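Local coordinates for carboxynorspermidine decarboxylase (Campylobacter jejuni subsp. jejuni 81116, PDB 3N29), which probably catalyses the pyridoxal-phosphate-dependent decarboxylation of carboxynorspermidine to the polyamine norspermidine, at residues Gln43-Ile48 and Ile297-Ser302; Ala304-Thr309 and Leu373-Tyr378. All coordinates share one frame; numbering follows the deposited sequence.

Contact 1: Gln43-Ile48 and Ile297-Ser302; sequences QTPAYI and ILDTSS
T44 and D299 meet through one hydrogen bond, from T44 OG1 to D299 OD2, and their side chains cross at about a right angle. The modelled separation of those two oxygens, 2.5 Å, is very short for a hydrogen bond, so the exact length is doubtful; T44 OG1 is also hydrogen-bonded to S284 OG. D299 CG is tucked between its backbone N and carbonyl carbon (chi1 62°), which turns the carboxylate to T44 while the D299 carbonyl faces P45. That carbonyl marks the second tight spot: D299 O lies 3.2 Å from P45 CG and 3.3 Å from P45 CD, beside the CG-CD bond and oblique to a ring that follows a cis peptide bond. D299 OD2 also forms a salt bridge with K122 of the second subunit, and D299 OD1 accepts from S284 N; such partners probably keep the buried carboxylate ionised. Packing slackens toward T300, where T300 CB comes no nearer than 4.2 Å to P45 CB. No backbone hydrogen bond joins the two segments. The residues that touch lie just beyond the strand ends; strands 46-50 and 294-298 each pair antiparallel with strand 279-290, while strand 369-372 adds K369 against T44 and F372 against T300.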
ATOM      1  N   GLN A  43      -4.253  15.671 -17.441  1.00 34.02           N
ATOM      2  CA  GLN A  43      -3.544  15.873 -16.202  1.00 33.60           C
ATOM      3  C   GLN A  43      -2.927  14.467 -15.958  1.00 29.89           C
ATOM      4  O   GLN A  43      -3.631  13.438 -16.087  1.00 25.75           O
ATOM      5  CB  GLN A  43      -4.553  16.195 -15.083  1.00 34.81           C
ATOM      6  CG  GLN A  43      -4.160  17.141 -13.858  1.00 41.92           C
ATOM      7  CD  GLN A  43      -3.329  16.493 -12.713  1.00 46.97           C
ATOM      8  OE1 GLN A  43      -3.725  15.475 -12.076  1.00 47.66           O
ATOM      9  NE2 GLN A  43      -2.182  17.146 -12.397  1.00 47.55           N
ATOM     10  N   THR A  44      -1.657  14.428 -15.572  1.00 24.99           N
ATOM     11  CA  THR A  44      -1.025  13.148 -15.187  1.00 23.98           C
ATOM     12  C   THR A  44      -0.742  13.251 -13.725  1.00 21.62           C
ATOM     13  O   THR A  44      -0.627  14.340 -13.208  1.00 22.20           O
ATOM     14  CB  THR A  44       0.299  12.871 -15.963  1.00 25.27           C
ATOM     15  OG1 THR A  44       1.143  14.033 -15.848  1.00 26.57           O
ATOM     16  CG2 THR A  44      -0.016  12.555 -17.438  1.00 24.14           C
ATOM     17  N   PRO A  45      -0.691  12.128 -13.031  1.00 20.37           N
ATOM     18  CA  PRO A  45      -0.848  10.814 -13.617  1.00 18.13           C
ATOM     19  C   PRO A  45      -2.278  10.359 -13.720  1.00 20.17           C
ATOM     20  O   PRO A  45      -3.203  10.976 -13.083  1.00 17.67           O
ATOM     21  CB  PRO A  45      -0.083   9.906 -12.637  1.00 18.50           C
ATOM     22  CG  PRO A  45      -0.275  10.620 -11.306  1.00 18.29           C
ATOM     23  CD  PRO A  45      -0.282  12.074 -11.629  1.00 20.73           C
ATOM     24  N   ALA A  46      -2.500   9.307 -14.512  1.00 18.76           N
ATOM     25  CA  ALA A  46      -3.869   8.818 -14.674  1.00 18.83           C
ATOM     26  C   ALA A  46      -3.843   7.319 -14.993  1.00 17.10           C
ATOM     27  O   ALA A  46      -3.077   6.881 -15.819  1.00 19.86           O
ATOM     28  CB  ALA A  46      -4.653   9.641 -15.853  1.00 17.01           C
ATOM     29  N   TYR A  47      -4.737   6.528 -14.423  1.00 17.52           N
ATOM     30  CA  TYR A  47      -4.933   5.180 -14.903  1.00 17.60           C
ATOM     31  C   TYR A  47      -6.024   5.274 -16.006  1.00 18.28           C
ATOM     32  O   TYR A  47      -7.090   5.847 -15.729  1.00 18.25           O
ATOM     33  CB  TYR A  47      -5.481   4.247 -13.827  1.00 17.10           C
ATOM     34  CG  TYR A  47      -4.634   4.048 -12.553  1.00 18.24           C
ATOM     35  CD1 TYR A  47      -3.673   3.087 -12.500  1.00 20.32           C
ATOM     36  CD2 TYR A  47      -4.808   4.865 -11.436  1.00 15.86           C
ATOM     37  CE1 TYR A  47      -2.919   2.901 -11.363  1.00 20.59           C
ATOM     38  CE2 TYR A  47      -4.066   4.664 -10.291  1.00 19.64           C
ATOM     39  CZ  TYR A  47      -3.077   3.715 -10.274  1.00 18.61           C
ATOM     40  OH  TYR A  47      -2.354   3.467  -9.080  1.00 20.37           O
ATOM     41  N   ILE A  48      -5.782   4.703 -17.169  1.00 18.13           N
ATOM     42  CA  ILE A  48      -6.713   4.793 -18.279  1.00 19.47           C
ATOM     43  C   ILE A  48      -7.154   3.413 -18.747  1.00 19.51           C
ATOM     44  O   ILE A  48      -6.371   2.603 -19.253  1.00 19.04           O
ATOM     45  CB  ILE A  48      -6.131   5.639 -19.415  1.00 20.25           C
ATOM     46  CG1 ILE A  48      -5.643   6.985 -18.899  1.00 21.24           C
ATOM     47  CG2 ILE A  48      -7.240   5.831 -20.526  1.00 20.54           C
ATOM     48  CD1 ILE A  48      -5.049   7.877 -20.016  1.00 23.44           C
ATOM     49  N   ILE A 297      12.617  11.630 -13.491  1.00  2.00           N
ATOM     50  CA  ILE A 297      11.764  11.657 -12.314  1.00  2.00           C
ATOM     51  C   ILE A 297      10.340  11.950 -12.801  1.00  2.00           C
ATOM     52  O   ILE A 297      10.099  12.993 -13.406  1.00  2.00           O
ATOM     53  CB  ILE A 297      12.209  12.715 -11.390  1.00  2.00           C
ATOM     54  CG1 ILE A 297      13.684  12.448 -10.994  1.00  2.00           C
ATOM     55  CG2 ILE A 297      11.295  12.771 -10.159  1.00  2.23           C
ATOM     56  CD1 ILE A 297      14.309  13.447  -9.928  1.00  3.12           C
ATOM     57  N   LEU A 298       9.456  11.038 -12.535  1.00  2.00           N
ATOM     58  CA  LEU A 298       8.101  11.099 -13.028  1.00  2.12           C
ATOM     59  C   LEU A 298       7.140  11.623 -11.975  1.00  4.21           C
ATOM     60  O   LEU A 298       7.456  11.613 -10.756  1.00  5.06           O
ATOM     61  CB  LEU A 298       7.632   9.750 -13.485  1.00  3.00           C
ATOM     62  CG  LEU A 298       8.618   9.008 -14.348  1.00  2.00           C
ATOM     63  CD1 LEU A 298       8.024   7.672 -14.741  1.00  2.81           C
ATOM     64  CD2 LEU A 298       9.134   9.879 -15.531  1.00  4.18           C
ATOM     65  N   ASP A 299       5.885  11.902 -12.395  1.00  4.35           N
ATOM     66  CA  ASP A 299       4.835  12.303 -11.423  1.00  5.78           C
ATOM     67  C   ASP A 299       3.982  11.156 -10.911  1.00  6.64           C
ATOM     68  O   ASP A 299       2.766  11.264 -10.592  1.00  6.49           O
ATOM     69  CB  ASP A 299       3.992  13.484 -11.982  1.00  6.20           C
ATOM     70  CG  ASP A 299       3.224  13.148 -13.276  1.00  5.16           C
ATOM     71  OD1 ASP A 299       3.319  12.030 -13.747  1.00  4.26           O
ATOM     72  OD2 ASP A 299       2.520  14.063 -13.807  1.00  9.18           O
ATOM     73  N   THR A 300       4.599   9.993 -10.792  1.00  6.60           N
ATOM     74  CA  THR A 300       3.932   8.840 -10.291  1.00  5.57           C
ATOM     75  C   THR A 300       4.955   8.126  -9.405  1.00  7.70           C
ATOM     76  O   THR A 300       6.112   8.542  -9.318  1.00  7.04           O
ATOM     77  CB  THR A 300       3.367   7.908 -11.394  1.00  7.65           C
ATOM     78  OG1 THR A 300       2.451   6.999 -10.811  1.00  8.99           O
ATOM     79  CG2 THR A 300       4.455   7.033 -12.126  1.00  7.27           C
ATOM     80  N   SER A 301       4.471   7.179  -8.653  1.00  7.16           N
ATOM     81  CA  SER A 301       5.320   6.483  -7.645  1.00  9.23           C
ATOM     82  C   SER A 301       5.084   4.998  -7.711  1.00  9.30           C
ATOM     83  O   SER A 301       3.932   4.505  -7.750  1.00  9.28           O
ATOM     84  CB  SER A 301       5.055   7.021  -6.253  1.00  8.80           C
ATOM     85  OG  SER A 301       5.285   6.050  -5.259  1.00  8.02           O
ATOM     86  N   SER A 302       6.186   4.232  -7.729  1.00  9.10           N
ATOM     87  CA  SER A 302       6.057   2.777  -7.695  1.00  9.66           C
ATOM     88  C   SER A 302       5.406   2.380  -6.399  1.00  8.84           C
ATOM     89  O   SER A 302       4.421   1.626  -6.439  1.00  8.88           O
ATOM     90  CB  SER A 302       7.454   2.121  -7.892  1.00 10.28           C
ATOM     91  OG  SER A 302       8.303   2.622  -6.867  1.00 15.97           O
TER

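Contact 2: Ala304-Thr309 and Leu373-Tyr378. With NSD (N-(3-aminopropyl)propane-1,3-diamine), chain D; PLP (pyridoxal-5'-phosphate), chain C; GOL (glycerol), chain E.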
ATOM      1  N   ALA A 304       3.408   4.001  -4.203  1.00  7.80           N
ATOM      2  CA  ALA A 304       2.043   4.450  -3.915  1.00  7.14           C
ATOM      3  C   ALA A 304       1.070   4.041  -5.000  1.00  7.46           C
ATOM      4  O   ALA A 304      -0.138   3.826  -4.691  1.00  8.00           O
ATOM      5  CB  ALA A 304       2.062   5.973  -3.725  1.00  5.71           C
ATOM      6  N   HIS A 305       1.547   3.940  -6.259  1.00  7.32           N
ATOM      7  CA  HIS A 305       0.655   3.782  -7.445  1.00  7.48           C
ATOM      8  C   HIS A 305       0.778   2.450  -8.185  1.00  8.17           C
ATOM      9  O   HIS A 305      -0.145   2.056  -8.891  1.00  8.50           O
ATOM     10  CB  HIS A 305       0.877   4.964  -8.434  1.00  7.28           C
ATOM     11  CG  HIS A 305       0.667   6.330  -7.835  1.00  4.38           C
ATOM     12  ND1 HIS A 305       1.201   7.460  -8.382  1.00  7.02           N
ATOM     13  CD2 HIS A 305       0.054   6.728  -6.697  1.00  2.86           C
ATOM     14  CE1 HIS A 305       0.910   8.517  -7.630  1.00  5.93           C
ATOM     15  NE2 HIS A 305       0.197   8.097  -6.602  1.00  4.44           N
ATOM     16  N   MET A 306       1.918   1.718  -8.011  1.00 11.22           N
ATOM     17  CA  MET A 306       2.065   0.391  -8.562  1.00  9.85           C
ATOM     18  C   MET A 306       2.641  -0.478  -7.438  1.00 10.47           C
ATOM     19  O   MET A 306       3.722  -1.042  -7.609  1.00 12.65           O
ATOM     20  CB  MET A 306       2.984   0.360  -9.832  1.00  8.47           C
ATOM     21  CG  MET A 306       2.444   1.182 -11.118  1.00  9.04           C
ATOM     22  SD  MET A 306       3.628   1.251 -12.504  1.00  4.80           S
ATOM     23  CE  MET A 306       4.638   2.644 -12.061  1.00 13.75           C
ATOM     24  N   PRO A 307       2.003  -0.536  -6.297  1.00 10.90           N
ATOM     25  CA  PRO A 307       2.552  -1.188  -5.114  1.00 12.56           C
ATOM     26  C   PRO A 307       3.043  -2.616  -5.335  1.00 10.77           C
ATOM     27  O   PRO A 307       4.009  -2.974  -4.763  1.00 11.55           O
ATOM     28  CB  PRO A 307       1.402  -1.156  -4.133  1.00 11.52           C
ATOM     29  CG  PRO A 307       0.276  -0.700  -4.847  1.00 12.97           C
ATOM     30  CD  PRO A 307       0.623  -0.118  -6.091  1.00 12.67           C
ATOM     31  N   ASP A 308       2.372  -3.389  -6.149  1.00 11.72           N
ATOM     32  CA  ASP A 308       2.810  -4.736  -6.398  1.00 13.43           C
ATOM     33  C   ASP A 308       4.187  -4.831  -7.055  1.00 12.91           C
ATOM     34  O   ASP A 308       4.842  -5.798  -6.878  1.00 13.25           O
ATOM     35  CB  ASP A 308       1.781  -5.575  -7.133  1.00 14.22           C
ATOM     36  CG  ASP A 308       0.573  -5.932  -6.270  1.00 18.21           C
ATOM     37  OD1 ASP A 308       0.594  -5.800  -5.046  1.00 18.24           O
ATOM     38  OD2 ASP A 308      -0.405  -6.328  -6.832  1.00 18.34           O
ATOM     39  N   THR A 309       4.625  -3.797  -7.757  1.00 13.14           N
ATOM     40  CA  THR A 309       5.946  -3.805  -8.311  1.00 12.89           C
ATOM     41  C   THR A 309       7.006  -3.906  -7.192  1.00 14.64           C
ATOM     42  O   THR A 309       8.020  -4.495  -7.397  1.00 13.77           O
ATOM     43  CB  THR A 309       6.214  -2.613  -9.237  1.00 13.07           C
ATOM     44  OG1 THR A 309       6.120  -1.395  -8.532  1.00 12.81           O
ATOM     45  CG2 THR A 309       5.237  -2.633 -10.396  1.00  8.34           C
ATOM     46  N   LEU A 373       2.547  -0.182 -18.743  1.00 11.29           N
ATOM     47  CA  LEU A 373       1.583  -1.112 -19.388  1.00 13.28           C
ATOM     48  C   LEU A 373       0.892  -2.007 -18.352  1.00 13.13           C
ATOM     49  O   LEU A 373       1.552  -2.503 -17.409  1.00 12.59           O
ATOM     50  CB  LEU A 373       2.315  -1.983 -20.441  1.00 11.92           C
ATOM     51  CG  LEU A 373       2.885  -1.181 -21.620  1.00 13.93           C
ATOM     52  CD1 LEU A 373       3.624  -2.173 -22.609  1.00 15.61           C
ATOM     53  CD2 LEU A 373       1.787  -0.420 -22.391  1.00 15.94           C
ATOM     54  N   ASP A 374      -0.410  -2.247 -18.545  1.00 12.37           N
ATOM     55  CA  ASP A 374      -1.159  -3.262 -17.787  1.00 13.49           C
ATOM     56  C   ASP A 374      -1.217  -2.959 -16.333  1.00 13.24           C
ATOM     57  O   ASP A 374      -0.734  -3.735 -15.474  1.00 11.63           O
ATOM     58  CB  ASP A 374      -0.593  -4.661 -18.020  1.00 14.58           C
ATOM     59  CG  ASP A 374      -1.487  -5.751 -17.459  1.00 16.90           C
ATOM     60  OD1 ASP A 374      -2.733  -5.504 -17.349  1.00 15.42           O
ATOM     61  OD2 ASP A 374      -0.942  -6.876 -17.188  1.00 18.21           O
ATOM     62  N   GLN A 375      -1.808  -1.820 -16.025  1.00 11.90           N
ATOM     63  CA  GLN A 375      -1.857  -1.305 -14.687  1.00 13.14           C
ATOM     64  C   GLN A 375      -3.264  -1.030 -14.129  1.00 12.15           C
ATOM     65  O   GLN A 375      -3.419  -0.154 -13.268  1.00 13.22           O
ATOM     66  CB  GLN A 375      -0.980  -0.058 -14.579  1.00 11.63           C
ATOM     67  CG  GLN A 375       0.537  -0.307 -14.828  1.00 12.56           C
ATOM     68  CD  GLN A 375       1.159  -1.200 -13.845  1.00 16.08           C
ATOM     69  OE1 GLN A 375       2.076  -1.979 -14.167  1.00 19.75           O
ATOM     70  NE2 GLN A 375       0.620  -1.213 -12.688  1.00 10.61           N
ATOM     71  N   ILE A 376      -4.253  -1.772 -14.559  1.00 12.26           N
ATOM     72  CA  ILE A 376      -5.590  -1.586 -14.030  1.00 13.16           C
ATOM     73  C   ILE A 376      -5.939  -2.608 -12.956  1.00 14.33           C
ATOM     74  O   ILE A 376      -6.745  -2.299 -12.101  1.00 14.81           O
ATOM     75  CB  ILE A 376      -6.728  -1.541 -15.136  1.00 14.03           C
ATOM     76  CG1 ILE A 376      -6.326  -0.585 -16.245  1.00 16.37           C
ATOM     77  CG2 ILE A 376      -8.042  -1.111 -14.478  1.00 16.26           C
ATOM     78  CD1 ILE A 376      -6.219   0.923 -15.851  1.00 17.46           C
ATOM     79  N   HIS A 377      -5.343  -3.809 -12.983  1.00 13.74           N
ATOM     80  CA  HIS A 377      -5.700  -4.880 -11.989  1.00 13.90           C
ATOM     81  C   HIS A 377      -4.649  -4.899 -10.889  1.00 13.34           C
ATOM     82  O   HIS A 377      -3.484  -4.617 -11.177  1.00 13.36           O
ATOM     83  CB  HIS A 377      -5.814  -6.231 -12.697  1.00 13.22           C
ATOM     84  CG  HIS A 377      -4.522  -6.744 -13.281  1.00 14.22           C
ATOM     85  ND1 HIS A 377      -4.118  -6.495 -14.570  1.00 18.09           N
ATOM     86  CD2 HIS A 377      -3.565  -7.543 -12.739  1.00 15.57           C
ATOM     87  CE1 HIS A 377      -2.965  -7.111 -14.799  1.00 13.76           C
ATOM     88  NE2 HIS A 377      -2.591  -7.713 -13.681  1.00 19.79           N
ATOM     89  N   TYR A 378      -5.072  -5.039  -9.622  1.00 11.51           N
ATOM     90  CA  TYR A 378      -4.162  -5.101  -8.435  1.00 11.42           C
ATOM     91  C   TYR A 378      -3.287  -3.864  -8.372  1.00 11.83           C
ATOM     92  O   TYR A 378      -2.090  -3.927  -8.031  1.00 13.22           O
ATOM     93  CB  TYR A 378      -3.329  -6.420  -8.448  1.00 11.99           C
ATOM     94  CG  TYR A 378      -4.222  -7.625  -8.211  1.00 10.64           C
ATOM     95  CD1 TYR A 378      -4.599  -7.987  -6.907  1.00 10.69           C
ATOM     96  CD2 TYR A 378      -4.714  -8.381  -9.250  1.00 12.43           C
ATOM     97  CE1 TYR A 378      -5.368  -9.023  -6.648  1.00 12.31           C
ATOM     98  CE2 TYR A 378      -5.569  -9.451  -9.017  1.00 12.24           C
ATOM     99  CZ  TYR A 378      -5.897  -9.764  -7.699  1.00 12.12           C
ATOM    100  OH  TYR A 378      -6.680 -10.816  -7.446  1.00 11.36           O
TER
HETATM  101  C1  NSD D1002      -3.985 -12.292  -8.185  1.00 57.70           C
HETATM  102  N1  NSD D1002      -3.785 -12.807  -9.508  1.00 56.76           N
HETATM  103  C2  NSD D1002      -3.287 -13.090  -7.135  1.00 60.03           C
HETATM  104  N2  NSD D1002      -3.570 -11.900  -5.082  1.00 61.40           N
HETATM  105  C3  NSD D1002      -3.872 -12.916  -5.779  1.00 62.11           C
HETATM  106  N3  NSD D1002      -1.933  -7.850  -5.438  1.00 52.57           N
HETATM  107  C4  NSD D1002      -2.774 -10.970  -5.409  1.00 57.55           C
HETATM  108  C5  NSD D1002      -2.617  -9.871  -4.396  1.00 56.37           C
HETATM  109  C6  NSD D1002      -1.443  -8.982  -4.720  1.00 54.98           C
HETATM  110  N1  PLP C1001     -11.820 -15.779  -5.370  1.00 27.08           N
HETATM  111  C2  PLP C1001     -11.156 -15.682  -4.179  1.00 29.00           C
HETATM  112  C2A PLP C1001     -11.716 -16.347  -2.948  1.00 29.00           C
HETATM  113  C3  PLP C1001      -9.960 -14.899  -4.134  1.00 31.73           C
HETATM  114  O3  PLP C1001      -9.271 -14.770  -2.927  1.00 32.97           O
HETATM  115  C4  PLP C1001      -9.474 -14.260  -5.290  1.00 31.03           C
HETATM  116  C4A PLP C1001      -8.222 -13.397  -5.206  1.00 32.06           C
HETATM  117  C5  PLP C1001     -10.150 -14.426  -6.509  1.00 27.80           C
HETATM  118  C6  PLP C1001     -11.330 -15.199  -6.507  1.00 24.71           C
HETATM  119  C5A PLP C1001      -9.669 -13.776  -7.786  1.00 25.19           C
HETATM  120  O4P PLP C1001      -8.333 -14.107  -8.068  1.00 19.83           O
HETATM  121  P   PLP C1001      -7.613 -13.638  -9.389  1.00 24.37           P
HETATM  122  O1P PLP C1001      -7.761 -12.129  -9.449  1.00 21.88           O
HETATM  123  O2P PLP C1001      -8.351 -14.291 -10.583  1.00 23.11           O
HETATM  124  O3P PLP C1001      -6.241 -14.141  -9.366  1.00 21.52           O
HETATM  125  C1  GOL E1003      -0.001  -6.979 -10.631  1.00 46.05           C
HETATM  126  O1  GOL E1003      -0.024  -7.291  -9.268  1.00 42.93           O
HETATM  127  C2  GOL E1003      -0.849  -5.754 -10.814  1.00 44.00           C
HETATM  128  O2  GOL E1003      -0.371  -5.022  -9.609  1.00 50.93           O
HETATM  129  C3  GOL E1003      -0.418  -4.782 -11.872  1.00 44.48           C
HETATM  130  O3  GOL E1003      -1.276  -4.868 -12.938  1.00 38.11           O
HETATM  131  O   HOH W   1       0.379  -2.706  -8.081  1.00 12.49           O
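D308 OD2 approaches Y378 CB to 3.3 Å and is gripped by two donors from bound molecules. Norspermidine N3 and O1 of a glycerol, probably left from crystallisation, each lie 2.6 Å from D308 OD2. D308 OD1 makes a salt bridge with K382, so the carboxylate is held from both oxygens. D308 OD2 and Y378 O are both acceptors and do not bond directly. A water bridges the segments instead, accepting from D308 N and donating to Y378 O, its oxygen 2.8 Å from Y378 O. This is the polyamine end of the active site in a beta/alpha-barrel decarboxylase, though helix 307-311 and the loop after strand 369-372 follow the barrel in the chain and belong to the mixed-sheet part of the fold. The Y378 ring, with CG anti to its carbonyl carbon (chi1 -68°), extends from norspermidine N3, which lies oblique to it, to the cofactor; there Y378 OH donates to phosphate O1P at 2.6 Å. Farther from norspermidine and the cofactor, M306 crosses Q375 at about a right angle, with M306 SD 3.7 Å from Q375 CD. M306 O accepts from both T309 N and T309 OG1, the hydroxyl lying in the carbonyl plane at a C=O...O angle of 157°.

The centres of contacts 1 and 2 are about 11 Å apart, and H305 joins them directly. H305 O probably accepts a hydrogen bond from Y47 OH at 2.6 Å, while H305 ND1 and T300 OG1, 2.8 Å apart, probably form another. Y47 also packs on the later loop, with Y47 CD1 3.3 Å from Q375 O. The chain leaves strand 294-298, passes D299 and T300 of contact 1, and through S301, whose OG caps A304 N, enters helix 302-305 and goes on to D308. Only contact 2 belongs to the ligand pocket: D299 OD2 in contact 1 is 23.9 Å from norspermidine N3, which D308 holds directly.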